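Local coordinates for CG4930 (PDB 3ISM), which inhibits the endonuclease EndoG by forming a complex with it, and may accordingly act as a ribonuclease inhibitor, at residues Q90-Y95 with N108-K113; Y102-Y107 with R142-F147; W257-D262 with N271-L276. The protein carries 1 engineered substitution. All blocks are in the same frame, centred on the assembly; numbering follows the deposited sequence. Where two conformers were deposited one is given.

Contact 1: residues Q90-Y95 with N108-K113; sequences QLLEEY and NEWIVK
Leu92 and Trp110 meet because each has turned CG anti to its own backbone nitrogen (chi1 -174° and 172°), so that both side chains reach into the gap between their helices. Methyl CD1 of Leu92 comes in at the edge of the indole, within the plane of the ring, and lies 3.7 Å from CZ3 of Trp110 and 4.0 Å from CH2. The leucine therefore meets the outer rim of the six-membered ring and not its face. The same methyl is shared: CD1 of Ile111 stands 4.0 Å from CD1 of Leu92, methyl to methyl, and these two residues are also nearest in backbone, with CA atoms 9.8 Å apart. Tyr95 completes the cluster more loosely, its CE2 4.3 Å from CZ3 of Trp110. The indole carbon arrives near the plane of the phenol ring, at its edge.

The axes of segments 90-95 and 108-113 approach to 13.3 Å, at 157°, close to antiparallel. With the axes this far apart, the side-chain ends do the bridging. Tyr107 fills in beside the cluster, its ring meeting that of Tyr95, while Phe157 packs on Ile111. Glu94, from the same segment as Leu92, forms a salt bridge with Arg94 of the EndoG chain.

Chemically, everything that passes between the two segments is carbon against carbon. The hydroxyl of the buried Tyr95 is satisfied from outside them, by Arg67 of helix 52-75, which also touches Trp110. The contact is thus purely apolar: a leucine methyl on the indole rim, a methyl pair, and a ring-to-ring touch.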
loop_
_atom_site.group_PDB
_atom_site.type_symbol
_atom_site.label_atom_id
_atom_site.label_comp_id
_atom_site.label_asym_id
_atom_site.label_seq_id
_atom_site.Cartn_x
_atom_site.Cartn_y
_atom_site.Cartn_z
ATOM N N GLN C 90 -38.033 19.069 -3.753
ATOM C CA GLN C 90 -37.227 17.960 -4.257
ATOM C C GLN C 90 -36.008 18.404 -5.061
ATOM O O GLN C 90 -34.924 17.870 -4.874
ATOM C CB GLN C 90 -38.086 17.023 -5.103
ATOM C CG GLN C 90 -39.147 16.269 -4.319
ATOM C CD GLN C 90 -39.887 15.256 -5.168
ATOM O OE1 GLN C 90 -39.324 14.691 -6.110
ATOM N NE2 GLN C 90 -41.154 14.999 -4.828
ATOM N N LEU C 91 -36.188 19.365 -5.963
ATOM C CA LEU C 91 -35.062 19.930 -6.728
ATOM C C LEU C 91 -34.072 20.646 -5.800
ATOM O O LEU C 91 -32.859 20.461 -5.933
ATOM C CB LEU C 91 -35.537 20.870 -7.858
ATOM C CG LEU C 91 -34.448 21.529 -8.746
ATOM C CD1 LEU C 91 -33.538 20.497 -9.366
ATOM C CD2 LEU C 91 -35.062 22.396 -9.838
ATOM N N LEU C 92 -34.582 21.422 -4.846
ATOM C CA LEU C 92 -33.711 22.136 -3.912
ATOM C C LEU C 92 -32.822 21.174 -3.124
ATOM O O LEU C 92 -31.619 21.396 -3.000
ATOM C CB LEU C 92 -34.520 23.019 -2.958
ATOM C CG LEU C 92 -33.773 23.944 -1.989
ATOM C CD1 LEU C 92 -32.878 24.878 -2.755
ATOM C CD2 LEU C 92 -34.779 24.741 -1.165
ATOM N N GLU C 93 -33.428 20.114 -2.602
ATOM C CA GLU C 93 -32.708 19.084 -1.872
ATOM C C GLU C 93 -31.607 18.407 -2.708
ATOM O O GLU C 93 -30.469 18.303 -2.271
ATOM C CB GLU C 93 -33.698 18.035 -1.371
ATOM C CG GLU C 93 -33.107 17.100 -0.367
ATOM C CD GLU C 93 -34.114 16.675 0.699
ATOM O OE1 GLU C 93 -35.354 16.687 0.437
ATOM O OE2 GLU C 93 -33.644 16.335 1.805
ATOM N N GLU C 94 -31.960 17.942 -3.904
ATOM C CA GLU C 94 -30.980 17.351 -4.821
ATOM C C GLU C 94 -29.882 18.346 -5.188
ATOM O O GLU C 94 -28.686 18.022 -5.124
ATOM C CB GLU C 94 -31.669 16.850 -6.092
ATOM C CG GLU C 94 -30.760 16.097 -7.062
ATOM C CD GLU C 94 -30.380 14.707 -6.585
ATOM O OE1 GLU C 94 -31.155 14.092 -5.826
ATOM O OE2 GLU C 94 -29.307 14.219 -6.988
ATOM N N TYR C 95 -30.283 19.561 -5.554
ATOM C CA TYR C 95 -29.300 20.581 -5.925
ATOM C C TYR C 95 -28.330 20.901 -4.766
ATOM O O TYR C 95 -27.102 20.894 -4.969
ATOM C CB TYR C 95 -29.951 21.825 -6.528
ATOM C CG TYR C 95 -29.074 23.054 -6.483
ATOM C CD1 TYR C 95 -27.770 23.024 -6.969
ATOM C CD2 TYR C 95 -29.545 24.247 -5.948
ATOM C CE1 TYR C 95 -26.960 24.145 -6.898
ATOM C CE2 TYR C 95 -28.741 25.370 -5.896
ATOM C CZ TYR C 95 -27.456 25.309 -6.373
ATOM O OH TYR C 95 -26.648 26.412 -6.339
ATOM N N ASN C 108 -24.934 29.105 -0.858
ATOM C CA ASN C 108 -25.046 29.820 0.413
ATOM C C ASN C 108 -25.538 31.276 0.290
ATOM O O ASN C 108 -26.305 31.758 1.138
ATOM C CB ASN C 108 -23.731 29.719 1.212
ATOM C CG ASN C 108 -23.490 28.311 1.756
ATOM O OD1 ASN C 108 -24.296 27.407 1.539
ATOM N ND2 ASN C 108 -22.385 28.122 2.456
ATOM N N GLU C 109 -25.115 31.964 -0.764
ATOM C CA GLU C 109 -25.556 33.341 -0.986
ATOM C C GLU C 109 -26.990 33.394 -1.496
ATOM O O GLU C 109 -27.763 34.260 -1.094
ATOM C CB GLU C 109 -24.641 34.040 -1.982
ATOM C CG GLU C 109 -23.217 34.196 -1.483
ATOM C CD GLU C 109 -22.283 34.732 -2.549
ATOM O OE1 GLU C 109 -22.744 34.985 -3.691
ATOM O OE2 GLU C 109 -21.080 34.894 -2.241
ATOM N N TRP C 110 -27.332 32.463 -2.385
ATOM C CA TRP C 110 -28.648 32.464 -3.014
ATOM C C TRP C 110 -29.760 32.023 -2.053
ATOM O O TRP C 110 -30.883 32.528 -2.105
ATOM C CB TRP C 110 -28.624 31.584 -4.260
ATOM C CG TRP C 110 -29.978 31.355 -4.878
ATOM C CD1 TRP C 110 -30.674 32.213 -5.687
ATOM C CD2 TRP C 110 -30.781 30.176 -4.757
ATOM N NE1 TRP C 110 -31.866 31.645 -6.063
ATOM C CE2 TRP C 110 -31.955 30.393 -5.511
ATOM C CE3 TRP C 110 -30.623 28.957 -4.079
ATOM C CZ2 TRP C 110 -32.962 29.442 -5.606
ATOM C CZ3 TRP C 110 -31.633 28.004 -4.182
ATOM C CH2 TRP C 110 -32.784 28.255 -4.937
ATOM N N ILE C 111 -29.438 31.086 -1.172
ATOM C CA ILE C 111 -30.436 30.561 -0.255
ATOM C C ILE C 111 -30.937 31.636 0.730
ATOM O O ILE C 111 -32.058 31.567 1.180
ATOM C CB ILE C 111 -29.942 29.263 0.454
ATOM C CG1 ILE C 111 -31.130 28.431 0.949
ATOM C CG2 ILE C 111 -28.913 29.567 1.561
ATOM C CD1 ILE C 111 -31.960 27.827 -0.168
ATOM N N VAL C 112 -30.104 32.634 1.022
ATOM C CA VAL C 112 -30.495 33.777 1.859
ATOM C C VAL C 112 -31.553 34.649 1.158
ATOM O O VAL C 112 -32.557 35.054 1.767
ATOM C CB VAL C 112 -29.257 34.645 2.228
ATOM C CG1 VAL C 112 -29.668 35.963 2.844
ATOM C CG2 VAL C 112 -28.321 33.874 3.157
ATOM N N LYS C 113 -31.324 34.939 -0.119
ATOM C CA LYS C 113 -32.317 35.664 -0.918
ATOM C C LYS C 113 -33.613 34.873 -1.057
ATOM O O LYS C 113 -34.697 35.451 -0.992
ATOM C CB LYS C 113 -31.767 36.014 -2.300
ATOM C CG LYS C 113 -30.567 36.960 -2.290
ATOM C CD LYS C 113 -29.749 36.794 -3.576
ATOM C CE LYS C 113 -28.572 37.793 -3.635
ATOM N NZ LYS C 113 -27.598 37.516 -4.767
#

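Contact 2: residues Y102-Y107 with R142-F147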
loop_
_atom_site.group_PDB
_atom_site.type_symbol
_atom_site.label_atom_id
_atom_site.label_comp_id
_atom_site.label_asym_id
_atom_site.label_seq_id
_atom_site.Cartn_x
_atom_site.Cartn_y
_atom_site.Cartn_z
ATOM N N TYR C 102 -19.585 20.307 -4.833
ATOM C CA TYR C 102 -19.000 21.083 -5.943
ATOM C C TYR C 102 -18.808 22.591 -5.688
ATOM O O TYR C 102 -17.790 23.138 -6.093
ATOM C CB TYR C 102 -19.811 20.924 -7.233
ATOM C CG TYR C 102 -19.924 19.520 -7.757
ATOM C CD1 TYR C 102 -21.114 18.816 -7.630
ATOM C CD2 TYR C 102 -18.849 18.900 -8.384
ATOM C CE1 TYR C 102 -21.245 17.533 -8.100
ATOM C CE2 TYR C 102 -18.958 17.604 -8.854
ATOM C CZ TYR C 102 -20.165 16.931 -8.714
ATOM O OH TYR C 102 -20.297 15.659 -9.188
ATOM N N ASP C 103 -19.782 23.261 -5.053
ATOM C CA ASP C 103 -19.815 24.743 -5.057
ATOM C C ASP C 103 -20.781 25.340 -4.024
ATOM O O ASP C 103 -21.866 25.824 -4.385
ATOM C CB ASP C 103 -20.234 25.213 -6.456
ATOM C CG ASP C 103 -19.642 26.570 -6.848
ATOM O OD1 ASP C 103 -18.998 27.263 -6.020
ATOM O OD2 ASP C 103 -19.848 26.950 -8.018
ATOM N N PRO C 104 -20.412 25.300 -2.734
ATOM C CA PRO C 104 -21.342 25.788 -1.716
ATOM C C PRO C 104 -21.565 27.296 -1.704
ATOM O O PRO C 104 -22.643 27.735 -1.320
ATOM C CB PRO C 104 -20.691 25.337 -0.391
ATOM C CG PRO C 104 -19.658 24.342 -0.780
ATOM C CD PRO C 104 -19.189 24.755 -2.127
ATOM N N THR C 105 -20.567 28.079 -2.056
ATOM C CA THR C 105 -20.692 29.524 -2.020
ATOM C C THR C 105 -21.880 30.148 -2.754
ATOM O O THR C 105 -22.599 30.880 -2.174
ATOM C CB THR C 105 -19.386 30.230 -2.312
ATOM O OG1 THR C 105 -18.485 29.957 -1.267
ATOM C CG2 THR C 105 -19.608 31.700 -2.372
ATOM N N PRO C 106 -22.075 29.826 -4.012
ATOM C CA PRO C 106 -23.203 30.333 -4.773
ATOM C C PRO C 106 -24.479 29.871 -4.115
ATOM O O PRO C 106 -25.357 30.637 -4.022
ATOM C CB PRO C 106 -23.024 29.689 -6.128
ATOM C CG PRO C 106 -21.638 29.403 -6.224
ATOM C CD PRO C 106 -20.991 29.432 -4.899
ATOM N N TYR C 107 -24.555 28.637 -3.646
ATOM C CA TYR C 107 -25.746 28.178 -2.964
ATOM C C TYR C 107 -25.962 28.966 -1.667
ATOM O O TYR C 107 -27.023 29.425 -1.420
ATOM C CB TYR C 107 -25.715 26.676 -2.682
ATOM C CG TYR C 107 -26.962 26.137 -2.033
ATOM C CD1 TYR C 107 -27.917 25.512 -2.766
ATOM C CD2 TYR C 107 -27.174 26.258 -0.690
ATOM C CE1 TYR C 107 -29.022 25.052 -2.207
ATOM C CE2 TYR C 107 -28.281 25.797 -0.121
ATOM C CZ TYR C 107 -29.210 25.193 -0.874
ATOM O OH TYR C 107 -30.328 24.727 -0.321
ATOM N N ARG C 142 -21.539 20.276 8.878
ATOM C CA ARG C 142 -22.420 19.137 9.088
ATOM C C ARG C 142 -22.568 18.349 7.791
ATOM O O ARG C 142 -22.679 17.124 7.819
ATOM C CB ARG C 142 -23.785 19.605 9.597
ATOM C CG ARG C 142 -24.702 18.526 10.162
ATOM C CD ARG C 142 -24.147 17.844 11.397
ATOM N NE ARG C 142 -23.780 18.753 12.483
ATOM C CZ ARG C 142 -24.578 19.093 13.493
ATOM N NH1 ARG C 142 -25.821 18.619 13.562
ATOM N NH2 ARG C 142 -24.134 19.918 14.434
ATOM N N ASP C 143 -22.538 19.053 6.664
ATOM C CA ASP C 143 -22.861 18.435 5.382
ATOM C C ASP C 143 -21.829 18.602 4.257
ATOM O O ASP C 143 -22.052 18.117 3.148
ATOM C CB ASP C 143 -24.256 18.937 4.932
ATOM C CG ASP C 143 -24.455 20.443 5.187
ATOM O OD1 ASP C 143 -23.524 21.226 4.895
ATOM O OD2 ASP C 143 -25.538 20.845 5.673
ATOM N N SER C 144 -20.708 19.270 4.511
ATOM C CA SER C 144 -19.769 19.547 3.406
ATOM C C SER C 144 -18.292 19.414 3.806
ATOM O O SER C 144 -17.897 19.910 4.857
ATOM C CB SER C 144 -20.048 20.943 2.838
ATOM O OG SER C 144 -19.078 21.349 1.886
ATOM N N ASP C 145 -17.477 18.754 2.980
ATOM C CA ASP C 145 -16.034 18.659 3.280
ATOM C C ASP C 145 -15.260 19.956 2.990
ATOM O O ASP C 145 -14.040 20.029 3.173
ATOM C CB ASP C 145 -15.354 17.415 2.657
ATOM C CG ASP C 145 -15.321 17.421 1.120
ATOM O OD1 ASP C 145 -15.796 18.378 0.466
ATOM O OD2 ASP C 145 -14.801 16.426 0.563
ATOM N N LEU C 146 -15.984 20.978 2.556
ATOM C CA LEU C 146 -15.408 22.301 2.340
ATOM C C LEU C 146 -15.372 23.120 3.620
ATOM O O LEU C 146 -14.854 24.235 3.630
ATOM C CB LEU C 146 -16.184 23.054 1.264
ATOM C CG LEU C 146 -15.841 22.564 -0.141
ATOM C CD1 LEU C 146 -16.777 21.460 -0.632
ATOM C CD2 LEU C 146 -15.876 23.720 -1.069
ATOM N N PHE C 147 -15.922 22.553 4.700
ATOM C CA PHE C 147 -16.015 23.233 5.980
ATOM C C PHE C 147 -15.503 22.329 7.117
ATOM O O PHE C 147 -15.346 21.109 6.950
ATOM C CB PHE C 147 -17.474 23.642 6.269
ATOM C CG PHE C 147 -18.108 24.545 5.219
ATOM C CD1 PHE C 147 -18.694 24.013 4.072
ATOM C CD2 PHE C 147 -18.169 25.928 5.416
ATOM C CE1 PHE C 147 -19.304 24.847 3.102
ATOM C CE2 PHE C 147 -18.780 26.766 4.472
ATOM C CZ PHE C 147 -19.351 26.221 3.306
#
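Pro104 lays its ring along the edge of Phe147 and against the CD2 methyl of Leu146, and these overlaps make up most of the contact. CB of Pro104 lies in the plane of the phenyl ring, 3.8 Å from CE1 of Phe147, and the two side chains run past one another in opposite senses. With CG anti to the carbonyl carbon (chi1 -58°), the Phe147 ring is brought back alongside the proline. Leu146 was modelled in two conformers; in the one described here its CD2 is 3.6 Å from CD of Pro104, so that half of the grip is less certain.

Ser144 shapes the loop that presents these groups. Its OG takes the N-H of Leu146 at 3.2 Å, with an angle of 158° at the hydrogen, which makes an ST turn inside a type I beta turn running from Ser144 to Phe147. The backbone bond closing that turn, from N of Phe147 to O of Ser144, is weak at 3.3 Å. The same OG also bonds to the carbonyl oxygen of Cys100, so one buried hydroxyl ties the loop to helix 81-102; its other neighbour, CG of Pro104, is merely in van der Waals range at 4.0 Å. Replaced by alanine, Ser144 would lose the hydroxyl, and the amide of Leu146 and the carbonyl of Cys100 would probably both be left without this partner, the turn less firmly held.

The loop 142-147 faces the enzyme as well: Asp145 forms a salt bridge with Arg99 of the EndoG chain, and the carbonyl of Leu146 bonds to Arg70 of that chain. Asp103 breaks the helical path between helices 81-102 and 104-120, and the contact lays the loop against this joint, with Asp143 salt-bridged to Arg96 on the first of them.

Contact 3: residues W257-D262 with N271-L276; sequences WKLLFD and NKAAEL
Aliphatic packing does the work between Leu259 and Leu260 on one helix and Ala273 on the other. Methyl CB of Ala273 faces Leu260 and sits 3.9 Å from both its CG and its CD2. Leu259 covers the backbone of the same alanine: its CD1 is 4.1 Å from CA of Ala273, and the two CB atoms are 4.3 Å apart. With only a methyl on Ala273, the helices can come close: the CA atoms of Leu259 and Ala273 are 6.3 Å apart, and the axes of 257-261 and 271-276 approach to 9.1 Å, at 152°, roughly antiparallel.

A second kind of touch involves the carbon stem of a charged residue. CD2 of Leu259 rests 4.0 Å from CB of Lys272, and the two side chains cross at about a right angle. Beyond CG the lysine runs extended, carrying its ammonium to a salt bridge with Glu268 on its own helix.

Within 257-262, CB of Leu260 lies over the centre of the Phe261 ring, a contact inside the segment and not between helices.

Helices 238-261 and 267-287 thus form an alpha-helical hairpin, and this contact lies close to its connecting turn. Leu260 also meets Leu299 of helix 290-305, while Phe311 of helix 309-317 packs on both Leu260 and Ala273, so the hairpin is built into a bundle with two further helices.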
loop_
_atom_site.group_PDB
_atom_site.type_symbol
_atom_site.label_atom_id
_atom_site.label_comp_id
_atom_site.label_asym_id
_atom_site.label_seq_id
_atom_site.Cartn_x
_atom_site.Cartn_y
_atom_site.Cartn_z
ATOM N N TRP C 257 22.422 -41.846 15.467
ATOM C CA TRP C 257 23.561 -42.735 15.262
ATOM C C TRP C 257 23.810 -43.653 16.469
ATOM O O TRP C 257 24.302 -44.765 16.305
ATOM C CB TRP C 257 24.821 -41.927 14.929
ATOM C CG TRP C 257 25.837 -42.688 14.117
ATOM C CD1 TRP C 257 26.760 -43.584 14.583
ATOM C CD2 TRP C 257 26.038 -42.610 12.698
ATOM N NE1 TRP C 257 27.516 -44.071 13.546
ATOM C CE2 TRP C 257 27.097 -43.491 12.377
ATOM C CE3 TRP C 257 25.425 -41.888 11.666
ATOM C CZ2 TRP C 257 27.557 -43.666 11.069
ATOM C CZ3 TRP C 257 25.884 -42.059 10.366
ATOM C CH2 TRP C 257 26.940 -42.945 10.080
ATOM N N LYS C 258 23.474 -43.186 17.672
ATOM C CA LYS C 258 23.552 -44.021 18.876
ATOM C C LYS C 258 22.429 -45.057 18.905
ATOM O O LYS C 258 22.689 -46.253 19.047
ATOM C CB LYS C 258 23.517 -43.170 20.154
ATOM C CG LYS C 258 24.843 -43.075 20.905
ATOM C CD LYS C 258 25.643 -41.838 20.530
ATOM C CE LYS C 258 26.915 -41.738 21.368
ATOM N NZ LYS C 258 27.545 -40.396 21.250
ATOM N N LEU C 259 21.190 -44.582 18.755
ATOM C CA LEU C 259 19.988 -45.426 18.763
ATOM C C LEU C 259 20.086 -46.625 17.820
ATOM O O LEU C 259 19.616 -47.723 18.135
ATOM C CB LEU C 259 18.757 -44.591 18.386
ATOM C CG LEU C 259 18.132 -43.681 19.449
ATOM C CD1 LEU C 259 17.461 -42.462 18.799
ATOM C CD2 LEU C 259 17.147 -44.451 20.325
ATOM N N LEU C 260 20.712 -46.396 16.670
ATOM C CA LEU C 260 20.805 -47.386 15.611
ATOM C C LEU C 260 22.088 -48.223 15.650
ATOM O O LEU C 260 22.092 -49.369 15.199
ATOM C CB LEU C 260 20.689 -46.691 14.250
ATOM C CG LEU C 260 19.364 -46.049 13.834
ATOM C CD1 LEU C 260 19.568 -45.312 12.534
ATOM C CD2 LEU C 260 18.245 -47.074 13.697
ATOM N N PHE C 261 23.174 -47.655 16.174
ATOM C CA PHE C 261 24.490 -48.287 16.043
ATOM C C PHE C 261 25.292 -48.506 17.336
ATOM O O PHE C 261 26.497 -48.773 17.274
ATOM C CB PHE C 261 25.342 -47.547 14.999
ATOM C CG PHE C 261 24.640 -47.327 13.689
ATOM C CD1 PHE C 261 24.292 -48.404 12.881
ATOM C CD2 PHE C 261 24.322 -46.043 13.264
ATOM C CE1 PHE C 261 23.638 -48.206 11.671
ATOM C CE2 PHE C 261 23.669 -45.832 12.054
ATOM C CZ PHE C 261 23.324 -46.917 11.256
ATOM N N ASP C 262 24.639 -48.409 18.496
ATOM C CA ASP C 262 25.280 -48.782 19.766
ATOM C C ASP C 262 25.440 -50.301 19.843
ATOM O O ASP C 262 26.345 -50.810 20.506
ATOM C CB ASP C 262 24.484 -48.271 20.974
ATOM C CG ASP C 262 24.758 -46.801 21.288
ATOM O OD1 ASP C 262 25.880 -46.319 21.011
ATOM O OD2 ASP C 262 23.847 -46.128 21.820
ATOM N N ASN C 271 12.034 -47.197 16.010
ATOM C CA ASN C 271 10.906 -46.264 16.000
ATOM C C ASN C 271 11.291 -44.867 16.484
ATOM O O ASN C 271 10.845 -43.871 15.917
ATOM C CB ASN C 271 9.744 -46.803 16.839
ATOM C CG ASN C 271 9.002 -47.932 16.154
ATOM O OD1 ASN C 271 8.953 -48.002 14.926
ATOM N ND2 ASN C 271 8.413 -48.823 16.947
ATOM N N LYS C 272 12.126 -44.809 17.523
ATOM C CA LYS C 272 12.597 -43.547 18.106
ATOM C C LYS C 272 13.579 -42.809 17.202
ATOM O O LYS C 272 13.673 -41.578 17.251
ATOM C CB LYS C 272 13.244 -43.786 19.474
ATOM C CG LYS C 272 12.259 -44.125 20.587
ATOM C CD LYS C 272 12.980 -44.457 21.885
ATOM C CE LYS C 272 12.002 -44.922 22.954
ATOM N NZ LYS C 272 12.696 -45.470 24.153
ATOM N N ALA C 273 14.316 -43.564 16.389
ATOM C CA ALA C 273 15.255 -42.978 15.435
ATOM C C ALA C 273 14.498 -42.380 14.255
ATOM O O ALA C 273 14.783 -41.256 13.832
ATOM C CB ALA C 273 16.262 -44.019 14.960
ATOM N N ALA C 274 13.526 -43.135 13.745
ATOM C CA ALA C 274 12.654 -42.686 12.659
ATOM C C ALA C 274 11.779 -41.494 13.072
ATOM O O ALA C 274 11.469 -40.627 12.248
ATOM C CB ALA C 274 11.788 -43.830 12.184
ATOM N N GLU C 275 11.392 -41.481 14.348
ATOM C CA GLU C 275 10.591 -40.422 14.954
ATOM C C GLU C 275 11.329 -39.091 14.837
ATOM O O GLU C 275 10.791 -38.116 14.300
ATOM C CB GLU C 275 10.371 -40.746 16.434
ATOM C CG GLU C 275 8.939 -40.662 16.925
ATOM C CD GLU C 275 8.760 -41.326 18.280
ATOM O OE1 GLU C 275 9.354 -42.405 18.496
ATOM O OE2 GLU C 275 8.028 -40.776 19.130
ATOM N N LEU C 276 12.569 -39.073 15.330
ATOM C CA LEU C 276 13.403 -37.871 15.329
ATOM C C LEU C 276 13.839 -37.453 13.920
ATOM O O LEU C 276 13.808 -36.266 13.586
ATOM C CB LEU C 276 14.624 -38.059 16.242
ATOM C CG LEU C 276 15.671 -36.939 16.293
ATOM C CD1 LEU C 276 15.043 -35.598 16.640
ATOM C CD2 LEU C 276 16.764 -37.265 17.278
#

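How the contacts relate
From the N terminus, contact 1 comes first: it joins helix 81-102 to helix 104-120 across the break at Asp103. Before 108-113 is reached, 102-107 opens contact 2, which closes only at 142-147, past helix 124-132; the two contacts therefore cross along the chain. They share helix 104-120 and touch directly, CE2 of Tyr95 packing 3.2 Å from CD1 of Tyr107, so they form one continuous patch. Contact 3 follows in series, closing the hairpin of helices 238-261 and 267-287 in a separate helical bundle. It lies about 88 Å from contact 1, centre to centre, on the opposite side of the chain's centre.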